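PDB 3BDK: mannonate dehydratase from Streptococcus suis, which probably catalyses the dehydration of D-mannonate to 2-dehydro-3-deoxy-D-gluconate with the help of a manganese(II) or iron(II) ion. Local coordinates for residues Ile48-Tyr53 with Leu78-Ile83; Ile86-Asp91 with Tyr123-Val128; Arg111-Ala116 with Ala212-Ala217; Thr287-Ala292 with Gly307-Asn312; Ala301-Ala306 with Ala354-Gly359. All blocks are in the same frame, centred on the assembly; numbering follows the deposited sequence.

Contacts 1, 2 and 3 lie on one part of the TIM barrel, and contacts 4 and 5 on another, against the second subunit. Contact 1 is buried strand pairing, almost wholly apolar outside its backbone bonds. Contact 2, also buried, joins the segments after two barrel strands near the bound sugar and adds weak carboxylate and water bonds. Contact 3, only partly buried, is plain van der Waals packing with a bridging water; it meets contact 1 where Ile83 touches Val113, and contact 2 where the Tyr123 ring reaches Met216. Contacts 4 and 5 interlock through Asn289, Met311 and Ser304. Both are mostly buried, yet polar: Asp308 in contact 4 and Tyr356 in contact 5 bond across the subunit boundary.

Contact 1: Ile48-Tyr53 with Leu78-Ile83; sequences IVTAVY and LEITVI
Ile48 carries its CG1 on the far side of CB from the backbone N (chi1 -151°), and this turns the CG2 branch toward CD1 of Ile80, 3.7 Å away. In Thr50 the trans place is taken by OG1 (chi1 -177°), and CG2 approaches the same Ile80 CD1 at 3.7 Å. One methyl is thus gripped by two branches from residues two apart on the facing strand. CD1 of Ile48 adds a looser touch to Leu78 CD1. The backbones pair in parallel, with Ile48 bonding on both sides of Ile80: its N gives a short, nearly straight bond of 2.6 Å to Glu79 O, while its O receives a weak 3.3 Å bond from Thr81 N. The strands, whose axes differ by 52°, are also linked by CA-H...O contacts, one from Val49 CA to Val82 O at 3.5 Å and one from Ile83 CA to Thr50 O at 3.3 Å. Val49 and Val82 lie side by side on the other face, CG2 of Val49 being 4.0 Å from CB of Val82. That face looks inward, with Val49 about 8 Å from the bound sugar. The hydroxyl of Thr50 bonds to Trp27 O. Strands 47-50 and 79-84, the first two of the barrel, form a beta-alpha-beta unit with helix 63-74, which covers Ile48 and Leu78 through Val73; helix 36-40 adds Leu36 and Ile39, and strand 120-123 continues the sheet beyond Ile83.

Contact 2: Ile86-Asp91 with Tyr123-Val128; sequences IPVHED and YNFMPV
A single peptide N-H, that of Val128, faces both oxygens of the Glu90 carboxylate and is held firmly by neither: Val128 N lies 3.2 Å from Glu90 OE2 and 3.5 Å from Glu90 OE1, both weak bonds, the nearer one strongly bent at 129°. The segments follow the ends of strands 79-84 and 120-123 of the TIM barrel, where this fold keeps its active site, the first running into the short helix 90-93. Glu90 reaches across because its chain folds back at chi2 (-62°); its stronger partner is the hydroxyl of Tyr185, which bonds to OE1, and Lys93 makes a long, weak ion pair with OE2. Glu90 opens the helix, whose N-cap is His89: the imidazole ND1 accepts Asp91 N in the ring plane. The apolar part belongs to Val88, which sets one methyl against each of two aromatic residues. CG2 stands 4.0 Å from Tyr123 CD1, and CG1 is 4.1 Å from Phe125 CE1, each at an oblique approach to the ring. Phe201 of helix 191-210 also packs on Val88, while Leu194 and Leu198 of that helix press on Phe125. At the Tyr123 end, Ile86 O lies 3.4 Å from Tyr123 CB. A water lies between the segments, making weak bonds to Val88 O and Asn124 OD1. The side chain of Asn124 is about 4 Å from the bound sugar, and its ND2 holds Asp130, a residue of the sugar pocket. The other atom of the same amide closes an Asx turn, Asn124 OD1 accepting Met126 N at 2.7 Å.

Contact 3: Arg111-Ala116 with Ala212-Ala217; sequences RNVGAA and AGVKMA
Val214 and Ala212, in the turn leading into strand 215-218, pack by apolar touches on Gly114, Val113 and Arg111 at the end of helix 99-114. Val214 supplies one of these: with CG1 trans to the backbone N (chi1 177°), its CG2 is directed at the last turn of the helix and lies 3.5 Å from both N and CA of Gly114. The same methyl meets Val113 CG1 at 4.1 Å, the two valine side chains crossing at about a right angle. Ala212 presses its CB against the helix backbone, 3.9 Å from Arg111 CA and 4.0 Å from Gly114 CA. Val121 of the intervening barrel strand lies against both valines, and Ile110 lies against Val214. The polar contacts run through backbone oxygens. Since Gly114 has no side chain, the carbonyl of Ala212 can come close, and Gly114 CA makes a CA-H...O contact of 3.3 Å with Ala212 O. A water donates to that oxygen at 2.8 Å and also lies beside Gly114 O, though so close that the exact length of this second bond is doubtful. Charge enters at the rim, where Arg111 NH2 forms a salt bridge with Glu211, just before Ala212. Gly213, with positive phi (80°), then bends the chain from helix 191-210 into the strand. Both segments lie at the end of the barrel where its strands begin, away from the catalytic mouth, the helix end leading to strand 120-123. Helix end and turn therefore meet by shape, through small residues and branched methyls, and within this contact the carbonyl of Ala212 is met by a water and a CA-H group.

Contact 4: Thr287-Ala292 with Gly307-Asn312; sequences TRNVTA and GDIDMN
Thr291 and Ala292 share the carboxylate of Asp308, one oxygen each. The hydroxyl OG1 of Thr291 donates to Asp308 OD1 at 2.7 Å, and the peptide N of Ala292 donates to Asp308 OD2 at 2.9 Å; both donors stand well out of the carboxylate plane, by 40° and 58°. OD1 has a further partner in a salt bridge with Lys379 of the second subunit, which also bonds to Gly307 O. The backbone of Asp308 completes the grip: its N gives a 2.8 Å bond to Val290 O. Ile309 N is served less well, by a weak 3.4 Å bond to Asn289 OD1. With CG trans to the backbone N (chi1 -155°), the Asn289 amide lies between the segments, and its two N-H groups are shared weakly among the carbonyls of Ala301, His302 and Leu303. Other contacts bring methyls and a sulfur against oxygens. The CD1 methyl of Ile309 rests 3.4 Å from Arg288 O, and Met311, bent at chi2, lays its CE 3.2 Å from the same oxygen. Its SD lies 3.4 Å from Thr287 OG1. Asp310, the N-cap of helix 311-320, weakly accepts Asn312 N, while Met311 N is bonded by Ser304 OG. This is a beta-alpha connection of the xylose isomerase-like TIM barrel, starting just after metal ligand His286; the side chain of Arg288 comes about 5 Å from the manganese ion and the bound sugar.

Contact 5: Ala301-Ala306 with Ala354-Gly359; sequences AHLSQA and ATYFNG
Tyr356 is the first residue of the helical segment 354-359 to meet the loop. With CG trans to its backbone N (chi1 167°), the ring leaves the helix toward 302-304 and lies against the loop backbone, its CE2 lying 3.5 Å from both His302 O and Leu303 N. Leu303 CD1 meets the ring at CE1, 3.8 Å away, with the two side chains about perpendicular. At the end of the ring, Ser304 N donates to Tyr356 OH at 3.3 Å; the stronger partner of this hydroxyl is Glu362 of the second subunit, whose other carboxylate oxygen is bonded to Ser304 OG. Phe357 follows, one step round the helix. One face of its ring is touched near the rim by CD2 of Tyr356, while its edge receives His302: Phe357 CE2 is 3.8 Å from both CD2 and CB of His302. The two rings stand steeply to each other, their planes at 81° and centroids 5.9 Å apart. The imidazole NE2 makes a weak bond to the backbone O of Asp330, a manganese ligand, which links this histidine, weakly, to the backbone of the metal site. Met311 packs on both aromatic residues of the helix. The chemistry thus divides along the helix: Phe357 gives ring contacts to His302 without a hydrogen bond, whereas Tyr356 rests obliquely against the loop backbone and spends its hydroxyl on a polar cluster that spans the dimer interface.

Contact 1: Ile48-Tyr53 with Leu78-Ile83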
# COMPACT_ATOMS: atom_id res chain seq x y z
N ILE A 48 10.07 -1.97 -14.35
CA ILE A 48 11.17 -1.40 -13.64
C ILE A 48 11.49 -0.08 -14.35
O ILE A 48 10.98 0.17 -15.45
CB ILE A 48 12.35 -2.42 -13.53
CG1 ILE A 48 13.17 -2.18 -12.27
CG2 ILE A 48 13.22 -2.40 -14.77
CD1 ILE A 48 13.90 -3.42 -11.77
N VAL A 49 12.29 0.78 -13.72
CA VAL A 49 12.61 2.11 -14.22
C VAL A 49 14.05 2.40 -13.80
O VAL A 49 14.36 2.48 -12.61
CB VAL A 49 11.66 3.19 -13.64
CG1 VAL A 49 12.27 4.58 -13.76
CG2 VAL A 49 10.31 3.14 -14.31
N THR A 50 14.94 2.54 -14.77
CA THR A 50 16.36 2.69 -14.47
C THR A 50 17.11 3.42 -15.59
O THR A 50 16.52 3.80 -16.60
CB THR A 50 17.02 1.31 -14.20
OG1 THR A 50 18.40 1.49 -13.83
CG2 THR A 50 16.92 0.41 -15.42
N ALA A 51 18.40 3.61 -15.38
CA ALA A 51 19.26 4.27 -16.33
C ALA A 51 20.65 3.65 -16.23
O ALA A 51 20.90 2.84 -15.33
CB ALA A 51 19.31 5.76 -16.04
N VAL A 52 21.53 4.05 -17.14
CA VAL A 52 22.93 3.62 -17.19
C VAL A 52 23.78 4.57 -16.33
O VAL A 52 23.58 5.78 -16.36
CB VAL A 52 23.43 3.56 -18.67
CG1 VAL A 52 24.92 3.33 -18.75
CG2 VAL A 52 22.70 2.47 -19.44
N TYR A 53 24.73 4.02 -15.58
CA TYR A 53 25.46 4.85 -14.61
C TYR A 53 26.98 4.96 -14.77
O TYR A 53 27.65 5.63 -13.97
CB TYR A 53 25.06 4.43 -13.19
CG TYR A 53 23.71 4.99 -12.81
CD1 TYR A 53 23.55 6.37 -12.58
CD2 TYR A 53 22.59 4.17 -12.70
CE1 TYR A 53 22.31 6.91 -12.25
CE2 TYR A 53 21.33 4.70 -12.37
CZ TYR A 53 21.21 6.07 -12.14
OH TYR A 53 19.99 6.62 -11.82
N LEU A 78 10.80 -9.30 -14.30
CA LEU A 78 10.37 -7.93 -14.54
C LEU A 78 10.90 -7.37 -15.86
O LEU A 78 11.72 -8.02 -16.54
CB LEU A 78 10.80 -7.02 -13.38
CG LEU A 78 10.12 -7.19 -12.02
CD1 LEU A 78 10.63 -6.11 -11.09
CD2 LEU A 78 8.60 -7.17 -12.11
N GLU A 79 10.46 -6.15 -16.17
CA GLU A 79 10.58 -5.55 -17.50
C GLU A 79 10.87 -4.04 -17.40
O GLU A 79 10.33 -3.35 -16.53
CB GLU A 79 9.27 -5.78 -18.26
CG GLU A 79 8.94 -4.77 -19.33
CD GLU A 79 7.62 -5.05 -20.03
OE1 GLU A 79 7.65 -5.33 -21.25
OE2 GLU A 79 6.56 -4.99 -19.36
N ILE A 80 11.71 -3.52 -18.31
CA ILE A 80 11.88 -2.06 -18.44
C ILE A 80 10.73 -1.43 -19.22
O ILE A 80 10.48 -1.78 -20.37
CB ILE A 80 13.16 -1.69 -19.16
CG1 ILE A 80 14.32 -2.58 -18.70
CG2 ILE A 80 13.42 -0.20 -18.95
CD1 ILE A 80 15.35 -1.91 -17.79
N THR A 81 10.04 -0.48 -18.59
CA THR A 81 8.88 0.18 -19.20
C THR A 81 9.21 1.63 -19.59
O THR A 81 8.50 2.23 -20.42
CB THR A 81 7.67 0.15 -18.23
OG1 THR A 81 6.54 0.81 -18.82
CG2 THR A 81 8.02 0.82 -16.90
N VAL A 82 10.27 2.17 -18.98
CA VAL A 82 10.65 3.58 -19.04
C VAL A 82 12.09 3.70 -18.55
O VAL A 82 12.50 2.97 -17.66
CB VAL A 82 9.80 4.46 -18.08
CG1 VAL A 82 10.33 5.89 -18.04
CG2 VAL A 82 8.32 4.44 -18.46
N ILE A 83 12.84 4.62 -19.12
CA ILE A 83 14.18 4.91 -18.62
C ILE A 83 14.17 6.24 -17.88
O ILE A 83 13.79 7.26 -18.44
CB ILE A 83 15.23 4.90 -19.76
CG1 ILE A 83 15.52 3.45 -20.16
CG2 ILE A 83 16.53 5.63 -19.34
CD1 ILE A 83 16.58 3.28 -21.20

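Contact 2: Ile86-Asp91 with Tyr123-Val128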
# COMPACT_ATOMS: atom_id res chain seq x y z
N ILE A 86 18.01 9.93 -19.41
CA ILE A 86 19.22 10.35 -20.09
C ILE A 86 19.33 11.86 -19.83
O ILE A 86 18.55 12.66 -20.36
CB ILE A 86 19.16 10.07 -21.60
CG1 ILE A 86 18.63 8.66 -21.89
CG2 ILE A 86 20.54 10.28 -22.22
CD1 ILE A 86 18.35 8.40 -23.37
N PRO A 87 20.28 12.26 -18.96
CA PRO A 87 20.51 13.67 -18.60
C PRO A 87 21.11 14.56 -19.68
O PRO A 87 22.26 14.37 -20.09
CB PRO A 87 21.47 13.57 -17.40
CG PRO A 87 22.19 12.26 -17.60
CD PRO A 87 21.17 11.34 -18.23
N VAL A 88 20.33 15.54 -20.12
CA VAL A 88 20.81 16.65 -20.94
C VAL A 88 21.97 17.40 -20.26
O VAL A 88 21.88 17.74 -19.07
CB VAL A 88 19.65 17.61 -21.18
CG1 VAL A 88 20.05 18.65 -22.14
CG2 VAL A 88 18.45 16.85 -21.69
N HIS A 89 23.06 17.62 -21.01
CA HIS A 89 24.28 18.29 -20.52
C HIS A 89 24.01 19.78 -20.25
O HIS A 89 23.19 20.40 -20.92
CB HIS A 89 25.45 18.13 -21.54
CG HIS A 89 26.81 18.47 -20.98
ND1 HIS A 89 27.25 19.77 -20.84
CD2 HIS A 89 27.81 17.68 -20.52
CE1 HIS A 89 28.46 19.77 -20.30
NE2 HIS A 89 28.83 18.51 -20.09
N GLU A 90 24.71 20.35 -19.27
CA GLU A 90 24.57 21.79 -18.98
C GLU A 90 24.80 22.63 -20.22
O GLU A 90 24.08 23.60 -20.45
CB GLU A 90 25.50 22.26 -17.86
CG GLU A 90 25.05 21.88 -16.46
CD GLU A 90 23.70 22.47 -16.04
OE1 GLU A 90 23.42 23.65 -16.37
OE2 GLU A 90 22.93 21.76 -15.37
N ASP A 91 25.78 22.25 -21.02
CA ASP A 91 26.10 22.97 -22.25
C ASP A 91 24.94 22.99 -23.23
O ASP A 91 24.79 23.95 -23.98
CB ASP A 91 27.34 22.37 -22.93
CG ASP A 91 28.62 22.64 -22.15
OD1 ASP A 91 28.71 23.71 -21.51
OD2 ASP A 91 29.53 21.78 -22.20
N TYR A 123 13.51 12.77 -18.63
CA TYR A 123 14.69 13.66 -18.61
C TYR A 123 14.18 15.05 -18.20
O TYR A 123 12.99 15.34 -18.37
CB TYR A 123 15.32 13.77 -20.01
CG TYR A 123 14.41 14.48 -20.96
CD1 TYR A 123 14.63 15.82 -21.30
CD2 TYR A 123 13.28 13.85 -21.46
CE1 TYR A 123 13.75 16.49 -22.14
CE2 TYR A 123 12.40 14.51 -22.30
CZ TYR A 123 12.64 15.83 -22.63
OH TYR A 123 11.75 16.46 -23.47
N ASN A 124 15.07 15.92 -17.70
CA ASN A 124 14.68 17.30 -17.34
C ASN A 124 15.37 18.40 -18.13
O ASN A 124 16.29 18.13 -18.90
CB ASN A 124 14.88 17.55 -15.84
CG ASN A 124 16.28 17.96 -15.49
OD1 ASN A 124 16.82 18.91 -16.05
ND2 ASN A 124 16.89 17.25 -14.55
N PHE A 125 14.94 19.64 -17.91
CA PHE A 125 15.59 20.82 -18.48
C PHE A 125 15.70 21.91 -17.42
O PHE A 125 15.12 22.99 -17.53
CB PHE A 125 14.85 21.32 -19.73
CG PHE A 125 15.76 21.83 -20.81
CD1 PHE A 125 16.27 20.97 -21.77
CD2 PHE A 125 16.12 23.18 -20.85
CE1 PHE A 125 17.12 21.44 -22.77
CE2 PHE A 125 16.96 23.67 -21.86
CZ PHE A 125 17.46 22.80 -22.82
N MET A 126 16.47 21.60 -16.38
CA MET A 126 16.52 22.38 -15.18
C MET A 126 17.95 22.81 -14.95
O MET A 126 18.82 22.00 -14.63
CB MET A 126 16.02 21.55 -14.01
CG MET A 126 15.32 22.35 -12.92
SD MET A 126 14.92 21.37 -11.45
CE MET A 126 14.34 19.84 -12.21
N PRO A 127 18.22 24.11 -15.11
CA PRO A 127 19.55 24.63 -14.87
C PRO A 127 20.08 24.13 -13.55
O PRO A 127 19.32 24.03 -12.58
CB PRO A 127 19.31 26.12 -14.79
CG PRO A 127 18.14 26.36 -15.66
CD PRO A 127 17.28 25.16 -15.55
N VAL A 128 21.37 23.79 -13.53
CA VAL A 128 22.18 23.54 -12.34
C VAL A 128 21.84 22.26 -11.56
O VAL A 128 22.61 21.30 -11.59
CB VAL A 128 22.21 24.77 -11.40
CG1 VAL A 128 23.34 24.64 -10.40
CG2 VAL A 128 22.39 26.04 -12.18
O HOH W 1 19.06 16.85 -17.46

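Contact 3: Arg111-Ala116 with Ala212-Ala217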
# COMPACT_ATOMS: atom_id res chain seq x y z
N ARG A 111 18.47 6.04 -29.99
CA ARG A 111 18.41 4.93 -30.95
C ARG A 111 18.75 3.59 -30.29
O ARG A 111 17.97 2.64 -30.36
CB ARG A 111 19.28 5.20 -32.20
CG ARG A 111 18.57 5.99 -33.33
CD ARG A 111 19.50 6.22 -34.57
NE ARG A 111 20.71 6.97 -34.22
CZ ARG A 111 20.93 8.24 -34.55
NH1 ARG A 111 22.06 8.83 -34.17
NH2 ARG A 111 20.03 8.92 -35.27
N ASN A 112 19.90 3.53 -29.62
CA ASN A 112 20.27 2.40 -28.77
C ASN A 112 19.15 1.92 -27.82
O ASN A 112 18.95 0.71 -27.63
CB ASN A 112 21.55 2.72 -28.01
CG ASN A 112 22.78 2.61 -28.88
OD1 ASN A 112 22.71 2.08 -29.99
ND2 ASN A 112 23.91 3.10 -28.40
N VAL A 113 18.42 2.87 -27.23
CA VAL A 113 17.30 2.58 -26.32
C VAL A 113 16.06 2.05 -27.07
O VAL A 113 15.39 1.12 -26.60
CB VAL A 113 16.97 3.83 -25.44
CG1 VAL A 113 15.57 3.75 -24.82
CG2 VAL A 113 18.05 4.02 -24.36
N GLY A 114 15.78 2.62 -28.24
CA GLY A 114 14.76 2.05 -29.14
C GLY A 114 15.16 0.66 -29.62
O GLY A 114 14.30 -0.18 -29.93
N ALA A 115 16.48 0.43 -29.65
CA ALA A 115 17.07 -0.87 -29.97
C ALA A 115 17.07 -1.80 -28.73
O ALA A 115 18.02 -2.56 -28.50
CB ALA A 115 18.49 -0.69 -30.51
N ALA A 116 15.99 -1.71 -27.95
CA ALA A 116 15.85 -2.51 -26.73
C ALA A 116 14.40 -2.60 -26.31
O ALA A 116 14.09 -3.14 -25.25
CB ALA A 116 16.69 -1.94 -25.62
N ALA A 212 13.08 5.92 -33.56
CA ALA A 212 13.41 4.77 -32.70
C ALA A 212 12.22 4.15 -31.92
O ALA A 212 12.41 3.21 -31.14
CB ALA A 212 14.57 5.13 -31.73
N GLY A 213 11.01 4.66 -32.15
CA GLY A 213 9.81 4.23 -31.42
C GLY A 213 9.63 4.83 -30.02
O GLY A 213 8.51 4.84 -29.48
N VAL A 214 10.74 5.32 -29.46
CA VAL A 214 10.85 5.86 -28.10
C VAL A 214 10.08 7.18 -27.89
O VAL A 214 10.26 8.11 -28.67
CB VAL A 214 12.34 6.14 -27.77
CG1 VAL A 214 12.50 6.76 -26.40
CG2 VAL A 214 13.17 4.87 -27.89
N LYS A 215 9.26 7.25 -26.84
CA LYS A 215 8.53 8.50 -26.50
C LYS A 215 9.22 9.29 -25.38
O LYS A 215 9.57 8.73 -24.33
CB LYS A 215 7.08 8.25 -26.09
CG LYS A 215 6.28 7.37 -27.02
CD LYS A 215 4.81 7.34 -26.62
CE LYS A 215 4.22 5.95 -26.84
NZ LYS A 215 2.72 5.95 -26.81
N MET A 216 9.42 10.59 -25.61
CA MET A 216 10.10 11.44 -24.65
C MET A 216 9.11 12.03 -23.65
O MET A 216 7.97 12.33 -23.99
CB MET A 216 10.86 12.56 -25.36
CG MET A 216 11.83 12.08 -26.42
SD MET A 216 13.02 10.89 -25.77
CE MET A 216 14.19 11.98 -24.97
N ALA A 217 9.56 12.19 -22.40
CA ALA A 217 8.68 12.62 -21.32
C ALA A 217 9.44 13.45 -20.30
O ALA A 217 10.27 12.93 -19.55
CB ALA A 217 8.02 11.42 -20.66
O HOH W 2 12.08 0.44 -30.64

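Contact 4: Thr287-Ala292 with Gly307-Asn312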
# COMPACT_ATOMS: atom_id res chain seq x y z
N THR A 287 3.52 9.72 -9.36
CA THR A 287 2.44 9.94 -8.41
C THR A 287 2.98 10.05 -6.98
O THR A 287 2.83 9.14 -6.17
CB THR A 287 1.41 8.80 -8.46
OG1 THR A 287 0.24 9.17 -7.72
CG2 THR A 287 1.99 7.52 -7.87
N ARG A 288 3.61 11.19 -6.69
CA ARG A 288 4.06 11.48 -5.33
C ARG A 288 3.21 12.58 -4.70
O ARG A 288 2.63 13.42 -5.40
CB ARG A 288 5.53 11.89 -5.33
CG ARG A 288 5.93 12.77 -4.16
CD ARG A 288 7.42 13.09 -4.19
NE ARG A 288 7.85 13.57 -5.49
CZ ARG A 288 8.13 14.84 -5.76
NH1 ARG A 288 8.03 15.76 -4.81
NH2 ARG A 288 8.52 15.19 -6.98
N ASN A 289 3.14 12.58 -3.37
CA ASN A 289 2.26 13.48 -2.65
C ASN A 289 3.03 14.51 -1.83
O ASN A 289 4.01 14.17 -1.17
CB ASN A 289 1.30 12.70 -1.74
CG ASN A 289 0.02 13.45 -1.46
OD1 ASN A 289 -0.17 14.57 -1.91
ND2 ASN A 289 -0.87 12.82 -0.69
N VAL A 290 2.58 15.76 -1.87
CA VAL A 290 3.18 16.82 -1.08
C VAL A 290 2.12 17.66 -0.38
O VAL A 290 0.95 17.66 -0.78
CB VAL A 290 4.07 17.74 -1.94
CG1 VAL A 290 5.12 16.92 -2.67
CG2 VAL A 290 3.22 18.52 -2.92
N THR A 291 2.52 18.39 0.66
CA THR A 291 1.72 19.47 1.20
C THR A 291 2.51 20.77 1.01
O THR A 291 3.74 20.75 1.02
CB THR A 291 1.34 19.23 2.65
OG1 THR A 291 0.48 20.28 3.10
CG2 THR A 291 2.56 19.15 3.52
N ALA A 292 1.84 21.90 0.80
CA ALA A 292 2.54 23.06 0.25
C ALA A 292 1.94 24.36 0.72
O ALA A 292 0.79 24.42 1.10
CB ALA A 292 2.56 23.00 -1.27
N GLY A 307 -1.46 14.65 2.44
CA GLY A 307 -0.97 15.79 1.70
C GLY A 307 -2.08 16.64 1.09
O GLY A 307 -3.20 16.68 1.60
N ASP A 308 -1.75 17.31 -0.01
CA ASP A 308 -2.59 18.32 -0.62
C ASP A 308 -3.17 17.85 -1.95
O ASP A 308 -3.96 18.55 -2.56
CB ASP A 308 -1.78 19.62 -0.79
CG ASP A 308 -1.46 20.31 0.55
OD1 ASP A 308 -1.68 19.69 1.63
OD2 ASP A 308 -0.98 21.47 0.54
N ILE A 309 -2.80 16.65 -2.39
CA ILE A 309 -3.27 16.15 -3.68
C ILE A 309 -4.33 15.07 -3.53
O ILE A 309 -4.21 14.16 -2.71
CB ILE A 309 -2.12 15.56 -4.50
CG1 ILE A 309 -1.01 16.59 -4.66
CG2 ILE A 309 -2.60 15.08 -5.88
CD1 ILE A 309 0.37 15.96 -4.94
N ASP A 310 -5.38 15.16 -4.32
CA ASP A 310 -6.40 14.13 -4.34
C ASP A 310 -5.99 13.10 -5.38
O ASP A 310 -6.37 13.19 -6.56
CB ASP A 310 -7.76 14.72 -4.67
CG ASP A 310 -8.88 13.73 -4.49
OD1 ASP A 310 -10.04 14.20 -4.42
OD2 ASP A 310 -8.64 12.50 -4.43
N MET A 311 -5.21 12.13 -4.91
CA MET A 311 -4.68 11.02 -5.71
C MET A 311 -5.76 10.22 -6.37
O MET A 311 -5.51 9.59 -7.41
CB MET A 311 -3.83 10.09 -4.87
CG MET A 311 -2.48 10.69 -4.50
SD MET A 311 -1.54 11.41 -5.89
CE MET A 311 0.07 11.52 -5.10
N ASN A 312 -6.95 10.23 -5.78
CA ASN A 312 -8.04 9.42 -6.31
C ASN A 312 -8.52 10.05 -7.61
O ASN A 312 -8.58 9.37 -8.64
CB ASN A 312 -9.17 9.24 -5.32
CG ASN A 312 -10.34 8.47 -5.90
OD1 ASN A 312 -11.43 9.01 -6.06
ND2 ASN A 312 -10.11 7.21 -6.24

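Contact 5: Ala301-Ala306 with Ala354-Gly359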
# COMPACT_ATOMS: atom_id res chain seq x y z
N ALA A 301 3.10 10.97 2.85
CA ALA A 301 2.65 9.63 2.47
C ALA A 301 1.80 9.78 1.23
O ALA A 301 1.24 10.84 0.99
CB ALA A 301 1.82 9.04 3.60
N HIS A 302 1.69 8.72 0.44
CA HIS A 302 0.98 8.84 -0.83
C HIS A 302 -0.51 9.09 -0.61
O HIS A 302 -1.12 9.80 -1.36
CB HIS A 302 1.25 7.64 -1.72
CG HIS A 302 2.70 7.49 -2.09
ND1 HIS A 302 3.61 6.82 -1.29
CD2 HIS A 302 3.40 7.93 -3.16
CE1 HIS A 302 4.80 6.86 -1.86
NE2 HIS A 302 4.70 7.53 -3.00
N LEU A 303 -1.07 8.48 0.41
CA LEU A 303 -2.43 8.72 0.87
C LEU A 303 -2.80 10.20 0.76
O LEU A 303 -2.07 11.06 1.25
CB LEU A 303 -2.55 8.24 2.33
CG LEU A 303 -3.94 8.24 2.95
CD1 LEU A 303 -4.89 7.28 2.21
CD2 LEU A 303 -3.89 7.92 4.43
N SER A 304 -3.94 10.47 0.13
CA SER A 304 -4.39 11.84 -0.16
C SER A 304 -4.43 12.76 1.07
O SER A 304 -3.74 13.78 1.10
CB SER A 304 -5.76 11.82 -0.84
OG SER A 304 -5.70 11.08 -2.04
N GLN A 305 -5.25 12.38 2.05
CA GLN A 305 -5.41 13.13 3.28
C GLN A 305 -4.08 13.42 4.03
O GLN A 305 -4.07 14.19 4.98
CB GLN A 305 -6.39 12.39 4.22
CG GLN A 305 -7.77 13.06 4.45
CD GLN A 305 -8.22 13.01 5.95
OE1 GLN A 305 -8.21 11.94 6.60
NE2 GLN A 305 -8.58 14.18 6.50
N ALA A 306 -2.97 12.81 3.61
CA ALA A 306 -1.67 13.05 4.23
C ALA A 306 -1.02 14.31 3.65
O ALA A 306 -0.14 14.93 4.30
CB ALA A 306 -0.74 11.84 4.08
N ALA A 354 2.84 2.09 -3.83
CA ALA A 354 2.42 1.29 -4.98
C ALA A 354 1.12 0.51 -4.71
O ALA A 354 0.15 0.63 -5.48
CB ALA A 354 3.53 0.37 -5.40
N THR A 355 1.08 -0.25 -3.62
CA THR A 355 -0.12 -1.05 -3.31
C THR A 355 -1.34 -0.17 -3.05
O THR A 355 -2.50 -0.56 -3.34
CB THR A 355 0.10 -2.03 -2.14
OG1 THR A 355 0.45 -1.31 -0.95
CG2 THR A 355 1.21 -3.00 -2.46
N TYR A 356 -1.11 1.03 -2.51
CA TYR A 356 -2.18 2.02 -2.39
C TYR A 356 -2.71 2.45 -3.77
O TYR A 356 -3.93 2.68 -3.95
CB TYR A 356 -1.69 3.23 -1.59
CG TYR A 356 -2.57 4.46 -1.64
CD1 TYR A 356 -3.86 4.44 -1.14
CD2 TYR A 356 -2.08 5.66 -2.14
CE1 TYR A 356 -4.65 5.59 -1.18
CE2 TYR A 356 -2.84 6.82 -2.17
CZ TYR A 356 -4.13 6.78 -1.69
OH TYR A 356 -4.89 7.93 -1.73
N PHE A 357 -1.80 2.56 -4.74
CA PHE A 357 -2.21 2.88 -6.12
C PHE A 357 -2.90 1.70 -6.82
O PHE A 357 -3.88 1.90 -7.52
CB PHE A 357 -1.06 3.49 -6.94
CG PHE A 357 -0.74 4.90 -6.53
CD1 PHE A 357 -1.57 5.95 -6.90
CD2 PHE A 357 0.35 5.16 -5.72
CE1 PHE A 357 -1.31 7.24 -6.48
CE2 PHE A 357 0.62 6.45 -5.29
CZ PHE A 357 -0.21 7.49 -5.67
N ASN A 358 -2.44 0.47 -6.58
CA ASN A 358 -3.24 -0.72 -6.94
C ASN A 358 -4.69 -0.59 -6.50
O ASN A 358 -5.61 -0.86 -7.26
CB ASN A 358 -2.69 -1.99 -6.31
CG ASN A 358 -1.25 -2.32 -6.75
OD1 ASN A 358 -0.55 -3.06 -6.04
ND2 ASN A 358 -0.82 -1.82 -7.91
N GLY A 359 -4.88 -0.17 -5.25
CA GLY A 359 -6.22 -0.09 -4.67
C GLY A 359 -7.02 1.03 -5.27
O GLY A 359 -8.22 0.90 -5.49